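Local atomic coordinates of glyoxalase-like domain protein (Staphylococcus aureus, PDB entry 3P8A), a protein that is of unknown function but carries a glyoxalase-like domain and belongs to the VOC family. Residues 26-31 and 105-110; 189-194 and 231-236; 246-251 and 266-271. One frame throughout, in Å; residues are numbered along the deposited sequence.

Two mixed sheets meet in this chain. Contact 1 joins strands 24-31 and 106-113 of the eight-stranded one, while contacts 2 and 3 lie in the seven-stranded one, where the neighbouring strands 189-198 and 244-252 connect them: the main-chain pair Thr193 O to Ile249 N measures 2.8 Å. Centres of contacts 1 and 3 are about 12 Å apart, and His30 ND1 lies 2.7 Å from Tyr268 OH, probably a hydrogen bond between the sheets. Contact 1 reaches contact 2 where Ile110 CD1 packs 3.6 Å from Phe235 CE1. The Gln105 side chain hydrogen-bonds a bound buffer molecule, and a glycerol lies about 4 Å from the His27 side chain (nearest atoms); both probably come from the crystallisation liquor.

Contact 1: 26-31 and 105-110; sequences DHIIHY and QGFKNI
Ile28 and Phe107 form the apolar centre of this pairing, the isoleucine lying over one face of the phenyl ring. Its CD1 is 3.7 Å from the ring centroid and only 13° off the normal, a CH-pi contact. With CG1 anti to the backbone N (chi1 -176°), the branch reaches across to the ring, and on the way CG1 also meets Ile110 CG2 at 3.8 Å. On the same face of the sheet, His30 and Phe107 form an oblique aromatic pair with planes 61° apart. The imidazole extends past the phenyl to the neighbouring main chain, where His30 CD2 approaches Gly106 C at 3.4 Å. Both ring nitrogens are held from outside the pair: ND1 by the Tyr268 hydroxyl and NE2 by the Arg264 carbonyl.

The other face carries Ile29 and Tyr31. Lys108 lays its aliphatic part beside the tyrosine, CG 3.7 Å from Tyr31 CB, and sends its ammonium to a salt bridge with Glu101. At Ile29 two backbone bonds cross: its N donates to Asn109 O at 2.9 Å and its O accepts from Lys108 N at 2.7 Å. Farther along, Tyr31 and Gly106 exchange two bonds. At the backbone angles of Gly106 a side chain would press on the preceding carbonyl.

Near the other end, His27 ND1 donates in its ring plane to the anti lone pair of Asp26 OD2. Asp26 and His27 together face Cys111, making a classic beta bulge in an antiparallel strand pair inside the larger mixed sheet of this glyoxalase-like protein.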
loop_
_atom_site.group_PDB
_atom_site.type_symbol
_atom_site.label_atom_id
_atom_site.label_comp_id
_atom_site.label_asym_id
_atom_site.label_seq_id
_atom_site.Cartn_x
_atom_site.Cartn_y
_atom_site.Cartn_z
ATOM N N ASP A 26 -4.626 4.550 1.754
ATOM C CA ASP A 26 -3.572 5.530 1.987
ATOM C C ASP A 26 -2.522 5.511 0.898
ATOM O O ASP A 26 -2.286 6.526 0.251
ATOM C CB ASP A 26 -2.920 5.364 3.366
ATOM C CG ASP A 26 -2.174 6.621 3.773
ATOM O OD1 ASP A 26 -2.843 7.648 4.046
ATOM O OD2 ASP A 26 -0.927 6.577 3.822
ATOM N N HIS A 27 -1.851 4.374 0.722
ATOM C CA HIS A 27 -0.806 4.299 -0.274
ATOM C C HIS A 27 -0.566 2.875 -0.739
ATOM O O HIS A 27 -1.063 1.934 -0.123
ATOM C CB HIS A 27 0.502 4.995 0.218
ATOM C CG HIS A 27 1.131 4.417 1.451
ATOM N ND1 HIS A 27 0.743 4.814 2.717
ATOM C CD2 HIS A 27 2.147 3.535 1.569
ATOM C CE1 HIS A 27 1.534 4.175 3.552
ATOM N NE2 HIS A 27 2.367 3.366 2.907
ATOM N N ILE A 28 0.110 2.737 -1.890
ATOM C CA ILE A 28 0.528 1.468 -2.441
ATOM C C ILE A 28 2.052 1.484 -2.447
ATOM O O ILE A 28 2.649 2.517 -2.734
ATOM C CB ILE A 28 -0.098 1.151 -3.847
ATOM C CG1 ILE A 28 0.299 -0.261 -4.324
ATOM C CG2 ILE A 28 0.179 2.240 -4.911
ATOM C CD1 ILE A 28 -0.655 -0.859 -5.372
ATOM N N ILE A 29 2.675 0.365 -2.113
ATOM C CA ILE A 29 4.132 0.256 -2.073
ATOM C C ILE A 29 4.641 -0.446 -3.278
ATOM O O ILE A 29 4.239 -1.580 -3.556
ATOM C CB ILE A 29 4.633 -0.433 -0.778
ATOM C CG1 ILE A 29 4.123 0.311 0.469
ATOM C CG2 ILE A 29 6.174 -0.550 -0.745
ATOM C CD1 ILE A 29 3.508 -0.589 1.424
ATOM N N HIS A 30 5.596 0.202 -3.952
ATOM C CA HIS A 30 6.289 -0.354 -5.097
ATOM C C HIS A 30 7.795 -0.459 -4.783
ATOM O O HIS A 30 8.464 0.572 -4.638
ATOM C CB HIS A 30 6.005 0.486 -6.354
ATOM C CG HIS A 30 6.595 -0.050 -7.633
ATOM N ND1 HIS A 30 6.433 0.626 -8.836
ATOM C CD2 HIS A 30 7.336 -1.165 -7.855
ATOM C CE1 HIS A 30 7.068 -0.100 -9.746
ATOM N NE2 HIS A 30 7.632 -1.189 -9.201
ATOM N N TYR A 31 8.326 -1.707 -4.698
ATOM C CA TYR A 31 9.748 -1.949 -4.476
ATOM C C TYR A 31 10.504 -1.769 -5.801
ATOM O O TYR A 31 10.201 -2.449 -6.769
ATOM C CB TYR A 31 10.043 -3.318 -3.804
ATOM C CG TYR A 31 11.501 -3.741 -3.892
ATOM C CD1 TYR A 31 11.860 -4.958 -4.465
ATOM C CD2 TYR A 31 12.524 -2.893 -3.470
ATOM C CE1 TYR A 31 13.199 -5.341 -4.578
ATOM C CE2 TYR A 31 13.866 -3.223 -3.660
ATOM C CZ TYR A 31 14.196 -4.460 -4.194
ATOM O OH TYR A 31 15.513 -4.804 -4.343
ATOM N N GLN A 105 11.071 -7.182 -7.618
ATOM C CA GLN A 105 10.534 -5.821 -7.727
ATOM C C GLN A 105 9.058 -5.839 -8.118
ATOM O O GLN A 105 8.623 -6.772 -8.790
ATOM C CB GLN A 105 11.340 -5.032 -8.753
ATOM C CG GLN A 105 12.789 -4.868 -8.336
ATOM C CD GLN A 105 13.569 -4.124 -9.380
ATOM O OE1 GLN A 105 13.523 -2.898 -9.466
ATOM N NE2 GLN A 105 14.233 -4.856 -10.241
ATOM N N GLY A 106 8.325 -4.810 -7.698
ATOM C CA GLY A 106 6.907 -4.659 -7.983
ATOM C C GLY A 106 6.121 -4.180 -6.790
ATOM O O GLY A 106 6.696 -3.849 -5.742
ATOM N N PHE A 107 4.789 -4.116 -6.952
ATOM C CA PHE A 107 3.902 -3.732 -5.868
ATOM C C PHE A 107 4.027 -4.745 -4.736
ATOM O O PHE A 107 4.006 -5.960 -4.977
ATOM C CB PHE A 107 2.459 -3.615 -6.360
ATOM C CG PHE A 107 2.183 -2.452 -7.278
ATOM C CD1 PHE A 107 2.657 -1.180 -6.975
ATOM C CD2 PHE A 107 1.361 -2.607 -8.390
ATOM C CE1 PHE A 107 2.350 -0.099 -7.784
ATOM C CE2 PHE A 107 1.029 -1.517 -9.194
ATOM C CZ PHE A 107 1.552 -0.271 -8.906
ATOM N N LYS A 108 4.253 -4.246 -3.513
ATOM C CA LYS A 108 4.436 -5.103 -2.335
ATOM C C LYS A 108 3.179 -5.237 -1.479
ATOM O O LYS A 108 2.883 -6.337 -0.976
ATOM C CB LYS A 108 5.591 -4.592 -1.457
ATOM C CG LYS A 108 6.982 -4.626 -2.130
ATOM C CD LYS A 108 7.568 -6.047 -2.289
ATOM C CE LYS A 108 7.520 -6.556 -3.717
ATOM N NZ LYS A 108 7.759 -8.046 -3.771
ATOM N N ASN A 109 2.474 -4.114 -1.272
ATOM C CA ASN A 109 1.287 -4.075 -0.430
ATOM C C ASN A 109 0.554 -2.766 -0.582
ATOM O O ASN A 109 1.008 -1.859 -1.286
ATOM C CB ASN A 109 1.688 -4.247 1.069
ATOM C CG ASN A 109 0.664 -5.000 1.890
ATOM O OD1 ASN A 109 -0.526 -5.110 1.535
ATOM N ND2 ASN A 109 1.105 -5.551 2.987
ATOM N N ILE A 110 -0.597 -2.666 0.100
ATOM C CA ILE A 110 -1.385 -1.435 0.196
ATOM C C ILE A 110 -1.528 -1.137 1.678
ATOM O O ILE A 110 -1.468 -2.040 2.523
ATOM C CB ILE A 110 -2.743 -1.515 -0.542
ATOM C CG1 ILE A 110 -3.598 -2.722 -0.026
ATOM C CG2 ILE A 110 -2.519 -1.570 -2.074
ATOM C CD1 ILE A 110 -5.089 -2.629 -0.411
#

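Contact 2: 189-194 and 231-236; sequences FSIETV and DDIYFR
Glu192, Thr193 and Val194 run alongside Ile233, Tyr234 and Phe235, with the short strand axes 25° apart and 4.7 Å at closest approach. Parallel pairing gives three backbone bonds, from Tyr234 N to Glu192 O, from Val194 N to Tyr234 O, and from Arg236 N to Val194 O, the last at 2.8 Å. Tyr234 is thus gripped through both its N and its O.

Thr193 and Tyr234 share one face of the sheet. The threonine OG1 lies 3.8 Å from Tyr234 CB, while its CG2, anti to the backbone N, turns toward the Tyr234 carbonyl. Val194 and Phe235 occupy the opposite face, where Val194 CB meets the ring at CD1, and Ile110 from the other sheet packs against both. At the start of the pairing, Ile233 CD1 rests 3.9 Å from Ile191 CG2, and Phe25 touches both isoleucines.

On the other side of strand 189-198, Glu192 and Thr193 together face Ile249 of strand 244-252, a classic beta bulge. The Arg236 guanidinium leads away to a salt bridge with Asp225 and a cation-pi contact with Tyr223. The chemistry implies a junction carried by main-chain bonds and sealed by hydrocarbon toward the other sheet, with the charged arginine engaged by neighbours beyond the pairing.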
loop_
_atom_site.group_PDB
_atom_site.type_symbol
_atom_site.label_atom_id
_atom_site.label_comp_id
_atom_site.label_asym_id
_atom_site.label_seq_id
_atom_site.Cartn_x
_atom_site.Cartn_y
_atom_site.Cartn_z
ATOM N N PHE A 189 -4.890 13.213 -11.644
ATOM C CA PHE A 189 -4.939 11.787 -11.362
ATOM C C PHE A 189 -5.812 11.476 -10.176
ATOM O O PHE A 189 -5.891 12.263 -9.235
ATOM C CB PHE A 189 -3.536 11.241 -11.081
ATOM C CG PHE A 189 -2.524 11.472 -12.167
ATOM C CD1 PHE A 189 -2.728 10.970 -13.449
ATOM C CD2 PHE A 189 -1.325 12.115 -11.890
ATOM C CE1 PHE A 189 -1.777 11.168 -14.446
ATOM C CE2 PHE A 189 -0.372 12.309 -12.889
ATOM C CZ PHE A 189 -0.612 11.850 -14.162
ATOM N N SER A 190 -6.397 10.275 -10.192
ATOM C CA SER A 190 -7.248 9.741 -9.148
ATOM C C SER A 190 -7.152 8.212 -9.195
ATOM O O SER A 190 -7.439 7.616 -10.235
ATOM C CB SER A 190 -8.689 10.199 -9.362
ATOM O OG SER A 190 -9.467 10.012 -8.192
ATOM N N ILE A 191 -6.692 7.579 -8.098
ATOM C CA ILE A 191 -6.624 6.117 -8.021
ATOM C C ILE A 191 -8.082 5.622 -8.016
ATOM O O ILE A 191 -8.916 6.165 -7.288
ATOM C CB ILE A 191 -5.769 5.596 -6.832
ATOM C CG1 ILE A 191 -4.262 5.879 -7.068
ATOM C CG2 ILE A 191 -6.000 4.097 -6.584
ATOM C CD1 ILE A 191 -3.404 5.973 -5.839
ATOM N N GLU A 192 -8.393 4.646 -8.877
ATOM C CA GLU A 192 -9.737 4.108 -9.015
ATOM C C GLU A 192 -9.831 2.670 -8.532
ATOM O O GLU A 192 -10.814 2.306 -7.883
ATOM C CB GLU A 192 -10.149 4.197 -10.492
ATOM C CG GLU A 192 -11.597 3.841 -10.782
ATOM C CD GLU A 192 -11.966 3.785 -12.249
ATOM O OE1 GLU A 192 -11.062 3.895 -13.111
ATOM O OE2 GLU A 192 -13.172 3.617 -12.538
ATOM N N THR A 193 -8.843 1.826 -8.907
ATOM C CA THR A 193 -8.870 0.403 -8.601
ATOM C C THR A 193 -7.483 -0.127 -8.360
ATOM O O THR A 193 -6.524 0.299 -9.000
ATOM C CB THR A 193 -9.529 -0.371 -9.777
ATOM O OG1 THR A 193 -10.788 0.210 -10.082
ATOM C CG2 THR A 193 -9.735 -1.866 -9.488
ATOM N N VAL A 194 -7.406 -1.107 -7.480
ATOM C CA VAL A 194 -6.213 -1.870 -7.170
ATOM C C VAL A 194 -6.579 -3.298 -7.524
ATOM O O VAL A 194 -7.604 -3.830 -7.049
ATOM C CB VAL A 194 -5.721 -1.707 -5.703
ATOM C CG1 VAL A 194 -4.569 -2.676 -5.394
ATOM C CG2 VAL A 194 -5.262 -0.285 -5.465
ATOM N N ASP A 231 -14.625 4.711 1.381
ATOM C CA ASP A 231 -13.746 5.123 0.292
ATOM C C ASP A 231 -14.283 4.661 -1.066
ATOM O O ASP A 231 -15.013 3.668 -1.131
ATOM C CB ASP A 231 -12.303 4.641 0.528
ATOM C CG ASP A 231 -11.262 5.474 -0.195
ATOM O OD1 ASP A 231 -11.650 6.315 -1.046
ATOM O OD2 ASP A 231 -10.066 5.303 0.095
ATOM N N ASP A 232 -13.927 5.374 -2.139
ATOM C CA ASP A 232 -14.410 5.040 -3.489
ATOM C C ASP A 232 -13.487 4.119 -4.323
ATOM O O ASP A 232 -13.819 3.856 -5.474
ATOM C CB ASP A 232 -14.779 6.297 -4.328
ATOM C CG ASP A 232 -15.191 7.568 -3.613
ATOM O OD1 ASP A 232 -14.729 8.650 -4.033
ATOM O OD2 ASP A 232 -16.061 7.494 -2.702
ATOM N N ILE A 233 -12.342 3.670 -3.785
ATOM C CA ILE A 233 -11.417 2.787 -4.511
ATOM C C ILE A 233 -11.987 1.363 -4.581
ATOM O O ILE A 233 -12.394 0.811 -3.552
ATOM C CB ILE A 233 -9.991 2.741 -3.853
ATOM C CG1 ILE A 233 -9.336 4.106 -3.561
ATOM C CG2 ILE A 233 -9.027 1.753 -4.534
ATOM C CD1 ILE A 233 -9.229 5.034 -4.618
ATOM N N TYR A 234 -11.945 0.743 -5.766
ATOM C CA TYR A 234 -12.344 -0.654 -5.889
ATOM C C TYR A 234 -11.126 -1.531 -5.679
ATOM O O TYR A 234 -10.012 -1.121 -5.997
ATOM C CB TYR A 234 -13.030 -0.936 -7.232
ATOM C CG TYR A 234 -14.375 -0.260 -7.307
ATOM C CD1 TYR A 234 -15.512 -0.874 -6.798
ATOM C CD2 TYR A 234 -14.492 1.052 -7.759
ATOM C CE1 TYR A 234 -16.744 -0.235 -6.810
ATOM C CE2 TYR A 234 -15.721 1.700 -7.776
ATOM C CZ TYR A 234 -16.843 1.056 -7.287
ATOM O OH TYR A 234 -18.070 1.677 -7.292
ATOM N N PHE A 235 -11.337 -2.701 -5.090
ATOM C CA PHE A 235 -10.319 -3.715 -4.855
ATOM C C PHE A 235 -10.758 -4.934 -5.621
ATOM O O PHE A 235 -11.756 -5.569 -5.264
ATOM C CB PHE A 235 -10.142 -4.017 -3.348
ATOM C CG PHE A 235 -9.688 -2.792 -2.614
ATOM C CD1 PHE A 235 -8.354 -2.379 -2.672
ATOM C CD2 PHE A 235 -10.612 -1.960 -1.981
ATOM C CE1 PHE A 235 -7.942 -1.202 -2.040
ATOM C CE2 PHE A 235 -10.194 -0.772 -1.365
ATOM C CZ PHE A 235 -8.865 -0.406 -1.398
ATOM N N ARG A 236 -10.073 -5.211 -6.731
ATOM C CA ARG A 236 -10.411 -6.346 -7.546
ATOM C C ARG A 236 -9.459 -7.475 -7.253
ATOM O O ARG A 236 -8.250 -7.312 -7.433
ATOM C CB ARG A 236 -10.417 -5.966 -9.053
ATOM C CG ARG A 236 -10.717 -7.176 -9.964
ATOM C CD ARG A 236 -11.039 -6.751 -11.366
ATOM N NE ARG A 236 -12.316 -6.042 -11.398
ATOM C CZ ARG A 236 -12.919 -5.595 -12.490
ATOM N NH1 ARG A 236 -12.363 -5.761 -13.680
ATOM N NH2 ARG A 236 -14.091 -4.986 -12.401
#

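Contact 3: 246-251 and 266-271; sequences HSVIIK and AIYRFE
Ile267 sets its CD1 over one face of the His246 ring, 3.6 Å from the centroid and displaced toward the rim, a CH-pi contact. Ile249 makes a similar cover for Arg269: the two side chains lie side by side, and Ile249 CD1 sits above the centre of the guanidinium, 4.1 Å from Arg269 NH1. Its other branch, CG2, touches the Glu271 carboxylate carbon CD at 3.7 Å.

What places the guanidinium is a second layer. Arg269 NH1 donates to a water at 2.8 Å, which lies 3.0 Å from Ser247 OG, and Arg269 NH2 forms a long salt bridge with Glu271 OE2. Ser247 reaches that water with OG between the backbone N and the carbonyl carbon (chi1 75°).

On the face that carries Val248, Ile250, Tyr268 and Phe270, Val248 CG1 meets Tyr268 CD1 at 3.7 Å and Ile250 CD1 meets Phe270 CE1; Phe107 joins the Tyr268 ring edge-to-face. Parallel backbone bonds alternate between the strands, the shortest being Ile250 N to Arg269 O at 2.7 Å. The chemistry implies a two-faced strand pair, one face mixing charged side chains with isoleucine methyl groups and a bridging water, the other a hydrocarbon and aromatic surface packed against the first sheet.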
loop_
_atom_site.group_PDB
_atom_site.type_symbol
_atom_site.label_atom_id
_atom_site.label_comp_id
_atom_site.label_asym_id
_atom_site.label_seq_id
_atom_site.Cartn_x
_atom_site.Cartn_y
_atom_site.Cartn_z
ATOM N N HIS A 246 -0.973 -6.659 -8.401
ATOM C CA HIS A 246 -0.694 -6.659 -9.819
ATOM C C HIS A 246 -0.681 -5.320 -10.534
ATOM O O HIS A 246 0.259 -5.030 -11.262
ATOM C CB HIS A 246 -1.672 -7.638 -10.485
ATOM C CG HIS A 246 -1.564 -7.729 -11.975
ATOM N ND1 HIS A 246 -0.609 -8.539 -12.578
ATOM C CD2 HIS A 246 -2.366 -7.200 -12.934
ATOM C CE1 HIS A 246 -0.852 -8.470 -13.881
ATOM N NE2 HIS A 246 -1.888 -7.658 -14.148
ATOM N N SER A 247 -1.729 -4.539 -10.385
ATOM C CA SER A 247 -1.850 -3.290 -11.097
ATOM C C SER A 247 -2.717 -2.281 -10.379
ATOM O O SER A 247 -3.474 -2.625 -9.474
ATOM C CB SER A 247 -2.395 -3.540 -12.510
ATOM O OG SER A 247 -3.780 -3.832 -12.517
ATOM N N VAL A 248 -2.578 -1.033 -10.777
ATOM C CA VAL A 248 -3.350 0.082 -10.232
ATOM C C VAL A 248 -3.972 0.815 -11.434
ATOM O O VAL A 248 -3.318 0.966 -12.480
ATOM C CB VAL A 248 -2.508 0.982 -9.260
ATOM C CG1 VAL A 248 -1.437 1.804 -9.991
ATOM C CG2 VAL A 248 -3.402 1.886 -8.409
ATOM N N ILE A 249 -5.255 1.188 -11.323
ATOM C CA ILE A 249 -5.975 1.905 -12.379
ATOM C C ILE A 249 -6.127 3.322 -11.902
ATOM O O ILE A 249 -6.678 3.548 -10.831
ATOM C CB ILE A 249 -7.329 1.255 -12.796
ATOM C CG1 ILE A 249 -7.134 -0.236 -13.187
ATOM C CG2 ILE A 249 -7.995 2.058 -13.937
ATOM C CD1 ILE A 249 -8.446 -1.000 -13.436
ATOM N N ILE A 250 -5.571 4.261 -12.665
ATOM C CA ILE A 250 -5.543 5.686 -12.334
ATOM C C ILE A 250 -6.310 6.454 -13.371
ATOM O O ILE A 250 -5.973 6.407 -14.551
ATOM C CB ILE A 250 -4.105 6.258 -12.149
ATOM C CG1 ILE A 250 -3.279 5.416 -11.146
ATOM C CG2 ILE A 250 -4.180 7.715 -11.634
ATOM C CD1 ILE A 250 -1.711 5.634 -11.255
ATOM N N LYS A 251 -7.341 7.167 -12.934
ATOM C CA LYS A 251 -8.122 8.010 -13.823
ATOM C C LYS A 251 -7.250 9.238 -14.102
ATOM O O LYS A 251 -6.643 9.783 -13.175
ATOM C CB LYS A 251 -9.445 8.405 -13.157
ATOM C CG LYS A 251 -10.531 7.347 -13.281
ATOM C CD LYS A 251 -11.876 7.870 -12.751
ATOM C CE LYS A 251 -12.236 7.424 -11.343
ATOM N NZ LYS A 251 -11.362 8.020 -10.291
ATOM N N ALA A 266 5.635 -3.714 -11.779
ATOM C CA ALA A 266 4.315 -3.169 -11.487
ATOM C C ALA A 266 3.620 -2.642 -12.746
ATOM O O ALA A 266 4.274 -2.388 -13.762
ATOM C CB ALA A 266 4.423 -2.072 -10.434
ATOM N N ILE A 267 2.284 -2.578 -12.720
ATOM C CA ILE A 267 1.516 -2.097 -13.872
ATOM C C ILE A 267 0.723 -0.890 -13.447
ATOM O O ILE A 267 -0.051 -0.971 -12.493
ATOM C CB ILE A 267 0.615 -3.177 -14.532
ATOM C CG1 ILE A 267 1.433 -4.445 -14.883
ATOM C CG2 ILE A 267 -0.125 -2.609 -15.786
ATOM C CD1 ILE A 267 0.622 -5.647 -15.051
ATOM N N TYR A 268 0.966 0.241 -14.113
ATOM C CA TYR A 268 0.214 1.468 -13.855
ATOM C C TYR A 268 -0.689 1.644 -15.070
ATOM O O TYR A 268 -0.176 1.815 -16.168
ATOM C CB TYR A 268 1.155 2.667 -13.672
ATOM C CG TYR A 268 2.019 2.588 -12.426
ATOM C CD1 TYR A 268 1.663 3.270 -11.262
ATOM C CD2 TYR A 268 3.187 1.829 -12.408
ATOM C CE1 TYR A 268 2.446 3.192 -10.108
ATOM C CE2 TYR A 268 3.977 1.743 -11.259
ATOM C CZ TYR A 268 3.610 2.440 -10.115
ATOM O OH TYR A 268 4.393 2.362 -8.983
ATOM N N ARG A 269 -2.019 1.497 -14.894
ATOM C CA ARG A 269 -2.995 1.664 -15.983
ATOM C C ARG A 269 -3.632 3.036 -15.872
ATOM O O ARG A 269 -4.059 3.422 -14.781
ATOM C CB ARG A 269 -4.077 0.566 -15.944
ATOM C CG ARG A 269 -3.568 -0.830 -16.284
ATOM C CD ARG A 269 -4.578 -1.945 -16.015
ATOM N NE ARG A 269 -5.783 -1.839 -16.849
ATOM C CZ ARG A 269 -6.818 -2.678 -16.809
ATOM N NH1 ARG A 269 -6.811 -3.719 -15.983
ATOM N NH2 ARG A 269 -7.873 -2.478 -17.591
ATOM N N PHE A 270 -3.690 3.787 -16.983
ATOM C CA PHE A 270 -4.269 5.126 -17.002
ATOM C C PHE A 270 -5.466 5.153 -17.902
ATOM O O PHE A 270 -5.419 4.638 -19.026
ATOM C CB PHE A 270 -3.244 6.184 -17.421
ATOM C CG PHE A 270 -2.053 6.308 -16.492
ATOM C CD1 PHE A 270 -2.020 7.286 -15.502
ATOM C CD2 PHE A 270 -0.978 5.425 -16.585
ATOM C CE1 PHE A 270 -0.916 7.392 -14.640
ATOM C CE2 PHE A 270 0.120 5.534 -15.724
ATOM C CZ PHE A 270 0.155 6.535 -14.781
ATOM N N GLU A 271 -6.567 5.721 -17.401
ATOM C CA GLU A 271 -7.805 5.783 -18.166
ATOM C C GLU A 271 -8.383 7.191 -18.201
ATOM O O GLU A 271 -8.306 7.903 -17.193
ATOM C CB GLU A 271 -8.826 4.752 -17.625
ATOM C CG GLU A 271 -8.344 3.317 -17.811
ATOM C CD GLU A 271 -9.238 2.160 -17.405
ATOM O OE1 GLU A 271 -10.378 2.401 -16.943
ATOM O OE2 GLU A 271 -8.787 1.000 -17.556
HETATM O O HOH W 1 -4.677 -5.192 -15.026
#